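Side-chain contacts in RNA-binding protein Unr (Drosophila melanogaster, PDB 4QQB), which binds RNA through cold-shock domains, regulates dosage compensation in both sexes, and uses its first cold-shock domain, crystallised here, to associate with the msl-2 3'-UTR: residues G19-C24 with V50-T55; G9-L14 with L30-S35. All coordinates share one frame; numbering follows the deposited sequence.

Contact 1 of 2, residues G19-C24 with V50-T55. With nucleotides of chain A.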
ATOM      1  N   GLY E  19       2.607  13.297  16.209  1.00 75.59           N
ATOM      2  CA  GLY E  19       3.220  13.859  17.400  1.00 80.46           C
ATOM      3  C   GLY E  19       2.499  13.461  18.665  1.00 82.20           C
ATOM      4  O   GLY E  19       1.536  12.683  18.638  1.00 82.20           O
ATOM      5  N   PHE E  20       2.981  13.996  19.783  1.00 80.80           N
ATOM      6  CA  PHE E  20       2.366  13.738  21.067  1.00 80.47           C
ATOM      7  C   PHE E  20       2.181  15.030  21.840  1.00 80.94           C
ATOM      8  O   PHE E  20       2.997  15.945  21.749  1.00 76.52           O
ATOM      9  CB  PHE E  20       3.193  12.735  21.851  1.00 81.63           C
ATOM     10  CG  PHE E  20       3.257  11.385  21.203  1.00 82.03           C
ATOM     11  CD1 PHE E  20       4.209  11.114  20.229  1.00 82.83           C
ATOM     12  CD2 PHE E  20       2.356  10.395  21.549  1.00 82.64           C
ATOM     13  CE1 PHE E  20       4.272   9.876  19.623  1.00 81.67           C
ATOM     14  CE2 PHE E  20       2.411   9.152  20.950  1.00 82.92           C
ATOM     15  CZ  PHE E  20       3.370   8.893  19.983  1.00 84.64           C
ATOM     16  N   ILE E  21       1.089  15.082  22.595  1.00 83.70           N
ATOM     17  CA  ILE E  21       0.629  16.298  23.240  1.00 84.96           C
ATOM     18  C   ILE E  21       0.410  16.063  24.728  1.00 87.42           C
ATOM     19  O   ILE E  21      -0.311  15.138  25.101  1.00 84.93           O
ATOM     20  CB  ILE E  21      -0.703  16.746  22.611  1.00 83.28           C
ATOM     21  CG1 ILE E  21      -0.445  17.397  21.254  1.00 84.82           C
ATOM     22  CG2 ILE E  21      -1.446  17.705  23.532  1.00 85.99           C
ATOM     23  CD1 ILE E  21      -1.704  17.659  20.452  1.00 88.11           C
ATOM     24  N   GLN E  22       1.018  16.896  25.573  1.00 88.93           N
ATOM     25  CA  GLN E  22       0.678  16.890  26.995  1.00 92.41           C
ATOM     26  C   GLN E  22      -0.567  17.733  27.172  1.00 94.83           C
ATOM     27  O   GLN E  22      -0.580  18.908  26.804  1.00 87.88           O
ATOM     28  CB  GLN E  22       1.814  17.410  27.886  1.00 92.95           C
ATOM     29  CG  GLN E  22       2.551  16.325  28.673  1.00 95.65           C
ATOM     30  CD  GLN E  22       1.655  15.504  29.594  1.00100.70           C
ATOM     31  OE1 GLN E  22       1.976  14.358  29.928  1.00 99.31           O
ATOM     32  NE2 GLN E  22       0.525  16.082  30.002  1.00101.54           N
ATOM     33  N   CYS E  23      -1.615  17.118  27.714  1.00101.95           N
ATOM     34  CA  CYS E  23      -2.887  17.797  27.928  1.00107.71           C
ATOM     35  C   CYS E  23      -2.827  18.641  29.190  1.00105.87           C
ATOM     36  O   CYS E  23      -2.284  18.213  30.211  1.00 98.12           O
ATOM     37  CB  CYS E  23      -4.025  16.782  28.044  1.00112.35           C
ATOM     38  SG  CYS E  23      -4.337  15.816  26.549  1.00111.11           S
ATOM     39  N   CYS E  24      -3.390  19.841  29.118  1.00109.35           N
ATOM     40  CA  CYS E  24      -3.356  20.762  30.247  1.00111.16           C
ATOM     41  C   CYS E  24      -4.443  20.424  31.252  1.00110.42           C
ATOM     42  O   CYS E  24      -4.148  20.138  32.412  1.00106.45           O
ATOM     43  CB  CYS E  24      -3.503  22.200  29.764  1.00112.03           C
ATOM     44  SG  CYS E  24      -2.126  22.721  28.720  1.00116.48           S
ATOM     45  N   VAL E  50      -1.381  24.152  21.924  1.00 95.77           N
ATOM     46  CA  VAL E  50      -2.425  23.731  20.981  1.00 89.37           C
ATOM     47  C   VAL E  50      -3.783  23.452  21.628  1.00 90.59           C
ATOM     48  O   VAL E  50      -3.872  23.088  22.811  1.00 79.45           O
ATOM     49  CB  VAL E  50      -2.002  22.470  20.203  1.00 86.75           C
ATOM     50  CG1 VAL E  50      -0.939  22.812  19.173  1.00 88.18           C
ATOM     51  CG2 VAL E  50      -1.503  21.387  21.151  1.00 87.44           C
ATOM     52  N   GLU E  51      -4.828  23.624  20.814  1.00 97.39           N
ATOM     53  CA  GLU E  51      -6.213  23.335  21.188  1.00102.69           C
ATOM     54  C   GLU E  51      -6.752  22.219  20.299  1.00101.52           C
ATOM     55  O   GLU E  51      -6.504  22.195  19.089  1.00100.54           O
ATOM     56  CB  GLU E  51      -7.084  24.583  21.033  1.00111.40           C
ATOM     57  CG  GLU E  51      -8.470  24.455  21.652  1.00118.57           C
ATOM     58  CD  GLU E  51      -9.240  25.763  21.656  1.00124.46           C
ATOM     59  OE1 GLU E  51     -10.002  26.002  22.622  1.00128.29           O
ATOM     60  OE2 GLU E  51      -9.076  26.555  20.699  1.00124.93           O
ATOM     61  N   PHE E  52      -7.511  21.311  20.901  1.00 98.73           N
ATOM     62  CA  PHE E  52      -7.907  20.074  20.237  1.00 96.37           C
ATOM     63  C   PHE E  52      -9.058  19.413  20.980  1.00 97.92           C
ATOM     64  O   PHE E  52      -9.334  19.740  22.133  1.00 95.30           O
ATOM     65  CB  PHE E  52      -6.726  19.104  20.240  1.00 92.13           C
ATOM     66  CG  PHE E  52      -6.268  18.737  21.623  1.00 85.93           C
ATOM     67  CD1 PHE E  52      -6.855  17.686  22.312  1.00 83.38           C
ATOM     68  CD2 PHE E  52      -5.282  19.472  22.255  1.00 82.95           C
ATOM     69  CE1 PHE E  52      -6.450  17.363  23.596  1.00 81.03           C
ATOM     70  CE2 PHE E  52      -4.875  19.155  23.538  1.00 80.73           C
ATOM     71  CZ  PHE E  52      -5.457  18.098  24.210  1.00 80.11           C
ATOM     72  N   GLU E  53      -9.697  18.453  20.323  1.00102.94           N
ATOM     73  CA  GLU E  53     -10.705  17.620  20.965  1.00101.49           C
ATOM     74  C   GLU E  53     -10.118  16.231  21.180  1.00 94.29           C
ATOM     75  O   GLU E  53      -9.584  15.637  20.245  1.00 84.00           O
ATOM     76  CB  GLU E  53     -11.956  17.532  20.088  1.00106.31           C
ATOM     77  CG  GLU E  53     -13.101  16.746  20.718  1.00109.98           C
ATOM     78  CD  GLU E  53     -14.316  16.619  19.813  1.00109.58           C
ATOM     79  OE1 GLU E  53     -14.152  16.505  18.575  1.00103.68           O
ATOM     80  OE2 GLU E  53     -15.443  16.623  20.350  1.00110.76           O
ATOM     81  N   MET E  54     -10.199  15.721  22.409  1.00 94.25           N
ATOM     82  CA  MET E  54      -9.873  14.323  22.643  1.00 98.02           C
ATOM     83  C   MET E  54     -11.005  13.500  22.085  1.00 95.49           C
ATOM     84  O   MET E  54     -12.144  13.630  22.514  1.00 98.93           O
ATOM     85  CB  MET E  54      -9.712  13.975  24.122  1.00103.58           C
ATOM     86  CG  MET E  54      -9.920  12.484  24.403  1.00109.05           C
ATOM     87  SD  MET E  54      -9.368  11.957  26.037  1.00130.25           S
ATOM     88  CE  MET E  54     -10.649  10.778  26.482  1.00119.68           C
ATOM     89  N   THR E  55     -10.681  12.668  21.112  1.00 96.03           N
ATOM     90  CA  THR E  55     -11.569  11.620  20.679  1.00 92.66           C
ATOM     91  C   THR E  55     -10.803  10.331  20.850  1.00 92.73           C
ATOM     92  O   THR E  55      -9.676  10.316  21.364  1.00 91.39           O
ATOM     93  CB  THR E  55     -11.983  11.780  19.200  1.00 93.53           C
ATOM     94  OG1 THR E  55     -10.919  11.357  18.338  1.00 93.95           O
ATOM     95  CG2 THR E  55     -12.339  13.222  18.894  1.00 93.73           C
TER
ATOM     96  P     C A  13       6.568   3.208  17.882  1.00 72.77           P
ATOM     97  OP1   C A  13       6.635   2.962  16.416  1.00 70.88           O
ATOM     98  OP2   C A  13       6.934   2.119  18.814  1.00 75.63           O
ATOM     99  O5'   C A  13       7.461   4.476  18.252  1.00 70.99           O
ATOM    100  C5'   C A  13       7.827   5.457  17.263  1.00 70.53           C
ATOM    101  C4'   C A  13       8.203   6.765  17.925  1.00 72.64           C
ATOM    102  O4'   C A  13       7.059   7.300  18.654  1.00 74.32           O
ATOM    103  C3'   C A  13       9.338   6.688  18.940  1.00 71.89           C
ATOM    104  O3'   C A  13      10.111   7.881  18.920  1.00 72.92           O
ATOM    105  C2'   C A  13       8.595   6.568  20.262  1.00 72.51           C
ATOM    106  O2'   C A  13       9.348   6.965  21.388  1.00 75.25           O
ATOM    107  C1'   C A  13       7.411   7.495  20.011  1.00 73.60           C
ATOM    108  N1    C A  13       6.247   7.175  20.848  1.00 73.79           N
ATOM    109  C2    C A  13       5.936   8.003  21.931  1.00 78.02           C
ATOM    110  O2    C A  13       6.640   9.002  22.145  1.00 82.23           O
ATOM    111  N3    C A  13       4.871   7.701  22.709  1.00 77.84           N
ATOM    112  C4    C A  13       4.137   6.617  22.445  1.00 75.95           C
ATOM    113  N4    C A  13       3.096   6.356  23.237  1.00 76.79           N
ATOM    114  C5    C A  13       4.437   5.753  21.354  1.00 78.90           C
ATOM    115  C6    C A  13       5.494   6.063  20.592  1.00 77.42           C
TER

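Contact 2 of 2, residues G9-L14 with L30-S35. With nucleotides of chain A.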
ATOM      1  N   GLY E   9      -3.414  21.837  25.254  1.00 93.42           N
ATOM      2  CA  GLY E   9      -2.212  21.062  25.560  1.00 92.77           C
ATOM      3  C   GLY E   9      -0.953  21.625  24.917  1.00 91.49           C
ATOM      4  O   GLY E   9      -1.012  22.562  24.113  1.00 88.69           O
ATOM      5  N   ILE E  10       0.190  21.045  25.281  1.00 89.86           N
ATOM      6  CA  ILE E  10       1.489  21.460  24.748  1.00 91.53           C
ATOM      7  C   ILE E  10       2.091  20.328  23.921  1.00 86.29           C
ATOM      8  O   ILE E  10       1.971  19.155  24.290  1.00 87.60           O
ATOM      9  CB  ILE E  10       2.500  21.793  25.874  1.00 98.49           C
ATOM     10  CG1 ILE E  10       1.826  22.488  27.072  1.00103.42           C
ATOM     11  CG2 ILE E  10       3.655  22.630  25.328  1.00 97.82           C
ATOM     12  CD1 ILE E  10       1.199  23.829  26.757  1.00108.06           C
ATOM     13  N   ILE E  11       2.763  20.686  22.828  1.00 77.96           N
ATOM     14  CA  ILE E  11       3.480  19.712  22.000  1.00 75.26           C
ATOM     15  C   ILE E  11       4.659  19.107  22.787  1.00 74.27           C
ATOM     16  O   ILE E  11       5.585  19.805  23.187  1.00 72.54           O
ATOM     17  CB  ILE E  11       4.011  20.347  20.692  1.00 75.63           C
ATOM     18  CG1 ILE E  11       2.870  20.941  19.847  1.00 75.01           C
ATOM     19  CG2 ILE E  11       4.798  19.330  19.873  1.00 74.34           C
ATOM     20  CD1 ILE E  11       1.931  19.926  19.240  1.00 77.45           C
ATOM     21  N   GLU E  12       4.608  17.798  22.991  1.00 76.69           N
ATOM     22  CA  GLU E  12       5.590  17.066  23.785  1.00 82.40           C
ATOM     23  C   GLU E  12       6.728  16.489  22.941  1.00 83.60           C
ATOM     24  O   GLU E  12       7.879  16.432  23.382  1.00 79.65           O
ATOM     25  CB  GLU E  12       4.880  15.918  24.507  1.00 90.51           C
ATOM     26  CG  GLU E  12       4.880  15.996  26.022  1.00 94.40           C
ATOM     27  CD  GLU E  12       5.868  15.032  26.654  1.00100.65           C
ATOM     28  OE1 GLU E  12       5.507  14.410  27.681  1.00101.44           O
ATOM     29  OE2 GLU E  12       6.991  14.886  26.111  1.00104.63           O
ATOM     30  N   LYS E  13       6.377  16.018  21.747  1.00 86.58           N
ATOM     31  CA  LYS E  13       7.329  15.415  20.819  1.00 85.87           C
ATOM     32  C   LYS E  13       6.729  15.371  19.424  1.00 84.34           C
ATOM     33  O   LYS E  13       5.513  15.218  19.276  1.00 81.04           O
ATOM     34  CB  LYS E  13       7.680  13.989  21.248  1.00 87.76           C
ATOM     35  CG  LYS E  13       8.527  13.254  20.220  1.00 89.01           C
ATOM     36  CD  LYS E  13       9.289  12.077  20.797  1.00 89.70           C
ATOM     37  CE  LYS E  13      10.488  11.749  19.920  1.00 90.78           C
ATOM     38  NZ  LYS E  13      11.342  10.699  20.536  1.00 95.34           N
ATOM     39  N   LEU E  14       7.591  15.485  18.412  1.00 83.39           N
ATOM     40  CA  LEU E  14       7.175  15.402  17.015  1.00 83.66           C
ATOM     41  C   LEU E  14       7.987  14.384  16.220  1.00 85.41           C
ATOM     42  O   LEU E  14       9.200  14.266  16.398  1.00 88.96           O
ATOM     43  CB  LEU E  14       7.317  16.763  16.350  1.00 86.06           C
ATOM     44  CG  LEU E  14       6.454  17.876  16.931  1.00 91.88           C
ATOM     45  CD1 LEU E  14       6.818  19.197  16.277  1.00 95.14           C
ATOM     46  CD2 LEU E  14       4.974  17.583  16.743  1.00 95.25           C
ATOM     47  N   LEU E  30      -1.519  12.516  24.615  1.00 86.43           N
ATOM     48  CA  LEU E  30      -2.223  11.985  23.441  1.00 82.22           C
ATOM     49  C   LEU E  30      -1.389  11.960  22.171  1.00 80.96           C
ATOM     50  O   LEU E  30      -0.539  12.815  21.941  1.00 78.77           O
ATOM     51  CB  LEU E  30      -3.505  12.782  23.160  1.00 81.62           C
ATOM     52  CG  LEU E  30      -4.590  12.765  24.245  1.00 84.74           C
ATOM     53  CD1 LEU E  30      -5.798  13.575  23.801  1.00 84.95           C
ATOM     54  CD2 LEU E  30      -5.000  11.343  24.604  1.00 86.98           C
ATOM     55  N   PHE E  31      -1.670  10.953  21.354  1.00 84.46           N
ATOM     56  CA  PHE E  31      -1.159  10.844  19.995  1.00 82.73           C
ATOM     57  C   PHE E  31      -1.993  11.749  19.090  1.00 75.94           C
ATOM     58  O   PHE E  31      -3.168  11.989  19.356  1.00 71.28           O
ATOM     59  CB  PHE E  31      -1.277   9.378  19.539  1.00 86.68           C
ATOM     60  CG  PHE E  31      -0.967   9.151  18.083  1.00 87.65           C
ATOM     61  CD1 PHE E  31      -1.950   9.312  17.116  1.00 85.81           C
ATOM     62  CD2 PHE E  31       0.304   8.761  17.682  1.00 86.57           C
ATOM     63  CE1 PHE E  31      -1.665   9.106  15.776  1.00 84.70           C
ATOM     64  CE2 PHE E  31       0.592   8.553  16.346  1.00 83.67           C
ATOM     65  CZ  PHE E  31      -0.394   8.725  15.392  1.00 84.16           C
ATOM     66  N   PHE E  32      -1.386  12.254  18.025  1.00 73.22           N
ATOM     67  CA  PHE E  32      -2.141  12.945  16.985  1.00 74.63           C
ATOM     68  C   PHE E  32      -1.412  12.859  15.655  1.00 72.76           C
ATOM     69  O   PHE E  32      -0.188  12.964  15.608  1.00 74.29           O
ATOM     70  CB  PHE E  32      -2.401  14.410  17.365  1.00 77.38           C
ATOM     71  CG  PHE E  32      -1.245  15.331  17.092  1.00 77.86           C
ATOM     72  CD1 PHE E  32      -0.271  15.546  18.052  1.00 78.48           C
ATOM     73  CD2 PHE E  32      -1.136  15.990  15.872  1.00 80.58           C
ATOM     74  CE1 PHE E  32       0.791  16.401  17.804  1.00 80.14           C
ATOM     75  CE2 PHE E  32      -0.074  16.839  15.612  1.00 79.23           C
ATOM     76  CZ  PHE E  32       0.890  17.045  16.581  1.00 81.22           C
ATOM     77  N   HIS E  33      -2.170  12.665  14.582  1.00 73.53           N
ATOM     78  CA  HIS E  33      -1.608  12.591  13.238  1.00 78.33           C
ATOM     79  C   HIS E  33      -1.707  13.962  12.562  1.00 79.53           C
ATOM     80  O   HIS E  33      -2.648  14.716  12.809  1.00 79.64           O
ATOM     81  CB  HIS E  33      -2.350  11.528  12.422  1.00 79.47           C
ATOM     82  CG  HIS E  33      -1.675  11.179  11.132  1.00 82.39           C
ATOM     83  ND1 HIS E  33      -2.277  11.349   9.906  1.00 83.71           N
ATOM     84  CD2 HIS E  33      -0.443  10.681  10.878  1.00 84.28           C
ATOM     85  CE1 HIS E  33      -1.447  10.969   8.951  1.00 82.24           C
ATOM     86  NE2 HIS E  33      -0.329  10.552   9.515  1.00 81.88           N
ATOM     87  N   PHE E  34      -0.748  14.278  11.696  1.00 79.19           N
ATOM     88  CA  PHE E  34      -0.727  15.585  11.032  1.00 82.01           C
ATOM     89  C   PHE E  34      -1.940  15.844  10.129  1.00 83.54           C
ATOM     90  O   PHE E  34      -2.186  16.987   9.743  1.00 89.04           O
ATOM     91  CB  PHE E  34       0.590  15.798  10.271  1.00 80.52           C
ATOM     92  CG  PHE E  34       1.806  15.907  11.163  1.00 80.55           C
ATOM     93  CD1 PHE E  34       1.684  16.055  12.554  1.00 80.00           C
ATOM     94  CD2 PHE E  34       3.081  15.888  10.611  1.00 79.60           C
ATOM     95  CE1 PHE E  34       2.807  16.159  13.358  1.00 78.72           C
ATOM     96  CE2 PHE E  34       4.206  15.990  11.414  1.00 77.37           C
ATOM     97  CZ  PHE E  34       4.068  16.126  12.788  1.00 77.77           C
ATOM     98  N   SER E  35      -2.690  14.792   9.807  1.00 81.90           N
ATOM     99  CA  SER E  35      -4.013  14.936   9.208  1.00 82.87           C
ATOM    100  C   SER E  35      -4.920  15.828  10.043  1.00 86.60           C
ATOM    101  O   SER E  35      -5.747  16.550   9.499  1.00 94.87           O
ATOM    102  CB  SER E  35      -4.690  13.576   9.073  1.00 83.16           C
ATOM    103  OG  SER E  35      -3.920  12.707   8.272  1.00 83.75           O
TER
ATOM    104  P     C A  11       1.754   7.452   8.204  1.00 65.31           P
ATOM    105  OP1   C A  11       0.763   7.157   7.150  1.00 63.80           O
ATOM    106  OP2   C A  11       1.970   8.849   8.625  1.00 61.20           O
ATOM    107  O5'   C A  11       1.394   6.563   9.476  1.00 65.94           O
ATOM    108  C5'   C A  11       2.066   6.756  10.731  1.00 68.81           C
ATOM    109  C4'   C A  11       1.129   6.453  11.875  1.00 71.28           C
ATOM    110  O4'   C A  11      -0.002   7.369  11.839  1.00 72.10           O
ATOM    111  C3'   C A  11       0.528   5.050  11.875  1.00 74.06           C
ATOM    112  O3'   C A  11       0.498   4.529  13.199  1.00 74.83           O
ATOM    113  C2'   C A  11      -0.887   5.282  11.359  1.00 70.26           C
ATOM    114  O2'   C A  11      -1.794   4.283  11.770  1.00 69.91           O
ATOM    115  C1'   C A  11      -1.201   6.636  11.984  1.00 71.25           C
ATOM    116  N1    C A  11      -2.287   7.375  11.316  1.00 70.72           N
ATOM    117  C2    C A  11      -3.459   7.674  12.028  1.00 70.71           C
ATOM    118  O2    C A  11      -3.562   7.301  13.206  1.00 69.73           O
ATOM    119  N3    C A  11      -4.450   8.356  11.411  1.00 71.99           N
ATOM    120  C4    C A  11      -4.303   8.742  10.140  1.00 73.95           C
ATOM    121  N4    C A  11      -5.306   9.413   9.571  1.00 72.87           N
ATOM    122  C5    C A  11      -3.123   8.450   9.395  1.00 75.48           C
ATOM    123  C6    C A  11      -2.147   7.777  10.018  1.00 70.92           C
ATOM    124  P     A A  12       1.517   3.380  13.638  1.00 75.49           P
ATOM    125  OP1   A A  12       2.552   3.240  12.566  1.00 73.13           O
ATOM    126  OP2   A A  12       0.718   2.204  14.050  1.00 70.29           O
ATOM    127  O5'   A A  12       2.144   3.969  14.979  1.00 73.01           O
ATOM    128  C5'   A A  12       3.473   4.521  15.009  1.00 73.68           C
ATOM    129  C4'   A A  12       3.882   4.793  16.433  1.00 71.60           C
ATOM    130  O4'   A A  12       2.868   5.626  17.052  1.00 73.07           O
ATOM    131  C3'   A A  12       4.014   3.557  17.323  1.00 74.41           C
ATOM    132  O3'   A A  12       5.083   3.697  18.257  1.00 74.09           O
ATOM    133  C2'   A A  12       2.657   3.493  18.018  1.00 73.02           C
ATOM    134  O2'   A A  12       2.660   2.876  19.287  1.00 73.29           O
ATOM    135  C1'   A A  12       2.341   4.971  18.191  1.00 73.23           C
ATOM    136  N9    A A  12       0.914   5.279  18.277  1.00 71.83           N
ATOM    137  C8    A A  12      -0.007   5.300  17.261  1.00 70.81           C
ATOM    138  N7    A A  12      -1.209   5.653  17.646  1.00 70.40           N
ATOM    139  C5    A A  12      -1.070   5.881  19.007  1.00 72.67           C
ATOM    140  C6    A A  12      -1.985   6.279  19.998  1.00 78.20           C
ATOM    141  N6    A A  12      -3.275   6.526  19.759  1.00 78.80           N
ATOM    142  N1    A A  12      -1.521   6.421  21.259  1.00 79.30           N
ATOM    143  C2    A A  12      -0.228   6.167  21.499  1.00 78.61           C
ATOM    144  N3    A A  12       0.727   5.785  20.652  1.00 75.12           N
ATOM    145  C4    A A  12       0.235   5.659  19.408  1.00 72.07           C
ATOM    146  P     G A  14      11.687   7.796  18.708  1.00 74.51           P
ATOM    147  OP1   G A  14      12.265   7.071  19.871  1.00 71.06           O
ATOM    148  OP2   G A  14      12.183   9.156  18.364  1.00 70.93           O
ATOM    149  O5'   G A  14      11.809   6.887  17.408  1.00 72.95           O
ATOM    150  C5'   G A  14      12.497   5.630  17.451  1.00 76.28           C
ATOM    151  C4'   G A  14      13.163   5.363  16.127  1.00 79.19           C
ATOM    152  O4'   G A  14      12.179   4.820  15.217  1.00 77.55           O
ATOM    153  C3'   G A  14      13.813   6.574  15.459  1.00 81.50           C
ATOM    154  O3'   G A  14      15.245   6.482  15.315  1.00 89.18           O
ATOM    155  C2'   G A  14      12.913   6.889  14.252  1.00 80.75           C
ATOM    156  O2'   G A  14      13.590   7.195  13.050  1.00 80.07           O
ATOM    157  C1'   G A  14      12.108   5.603  14.046  1.00 83.24           C
ATOM    158  N9    G A  14      10.694   5.820  13.749  1.00 87.68           N
ATOM    159  C8    G A  14       9.797   6.543  14.499  1.00 88.47           C
ATOM    160  N7    G A  14       8.589   6.533  14.003  1.00 88.26           N
ATOM    161  C5    G A  14       8.689   5.737  12.869  1.00 91.39           C
ATOM    162  C6    G A  14       7.700   5.353  11.926  1.00 94.47           C
ATOM    163  O6    G A  14       6.499   5.651  11.903  1.00 99.22           O
ATOM    164  N1    G A  14       8.232   4.542  10.929  1.00 94.09           N
ATOM    165  C2    G A  14       9.546   4.146  10.849  1.00 91.78           C
ATOM    166  N2    G A  14       9.867   3.358   9.812  1.00 89.47           N
ATOM    167  N3    G A  14      10.475   4.492  11.726  1.00 91.89           N
ATOM    168  C4    G A  14       9.981   5.284  12.702  1.00 90.52           C
TER

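Contact 1 of 2, residues G19-C24 with V50-T55
I21 reaches across the barrel interior to V50 and F52. Its CB points toward the segment V50-T55 and splits there into two branches. CG1 lies anti to the carbonyl carbon (chi1 -77°) and leads to V50: I21 CG1 is 4.1 Å from V50 CG2, and at the tip I21 CD1 closes to 3.8 Å from the same methyl. The other branch serves the ring. I21 CG2 sits 3.7 Å from F52 CE2, in an oblique approach, with the two side chains running past each other in opposite directions.

C23 meets the same ring two residues on. Its SG is at the edge of F52, near the ring plane and 3.5 Å from F52 CZ. The sulfur lies 74° off the ring normal, a Cys sulfur-aromatic contact. A65 and V68 of strand 63-70 and L30 of strand 29-33 also pack on F52.

The strands 19-23 and 50-55 cross nearly at a right angle (93°), with their axes 9.3 Å apart at closest approach. They meet through side chains alone. F20, the residue just before I21, turns to the RNA instead: the base of cytidine 13 of chain A lies over one ring face, with F20 CZ 3.3 Å from its N3. An apolar interior behind an aromatic RNA-binding face is characteristic of the cold-shock domain, a five-stranded OB-fold barrel, and strand 18-23 probably corresponds to its RNP1 motif.

Contact 2 of 2, residues G9-L14 with L30-S35
F32 holds its CG between the backbone N and the carbonyl carbon (chi1 81°), while L14 has CG anti to the carbonyl carbon (chi1 -62°). These torsions help bring the F32 ring and the L14 methyls together. F32 CZ is 4.1 Å from L14 CD2. I11 approaches the same end of the ring, its CD1 4.0 Å from F32 CE1, and the two side chains cross at about a right angle. Both aliphatic groups come in obliquely to the ring. L14 CD2 also touches F34, where it lies at the ring edge, 4.3 Å from F34 CE1. The contact between the segments is wholly apolar.

F31 and H33 of one segment and K13 of the other turn to the RNA. The base of adenosine 12 of chain A covers one face of F31, with its N7 over the ring centre. H33 has the base of cytidine 11 of chain A over one face. H33 NE2 donates in the ring plane to OP2 of cytidine 11 at 3.0 Å (155° at the hydrogen), and H33 ND1 is hydrogen-bonded to S35 OG at 2.7 Å. S17 OG also bonds NE2. Bonds at both ring nitrogens would restrict the rotation of the imidazole. The extended chain of K13 carries NZ to 2.8 Å from OP2 of guanosine 14 of chain A, a hydrogen bond.

S35 OG also bonds the backbone of another protein's chain. E12 and K13 form a classic beta bulge opposite F20. Strand 18-23 runs between strands 7-14 and 29-33 and sends I21 against both I11 and F32. V50 of strand 49-56 packs on I11, and A65 of strand 63-70 on F32.

Overall arrangement
Contact 1 and contact 2 have centres about 6 Å apart and share one antiparallel sheet, in the order 29-33, 18-23, 7-14, 49-56, 63-70. Their segments alternate along the chain: 9-14, 19-24, 30-35, 50-55. Each contact joins strands that are not neighbours in the sheet, as expected when a sheet curls into a barrel. They meet directly through I21 CD1 and F32 CD1, 3.5 Å apart. Probable backbone hydrogen bonds tie 9-14 to both segments of contact 1. Together they make up part of the apolar interior of the first cold-shock domain. Strands 18-23 and 29-33, one from each contact, carry aromatic residues that receive successive RNA bases.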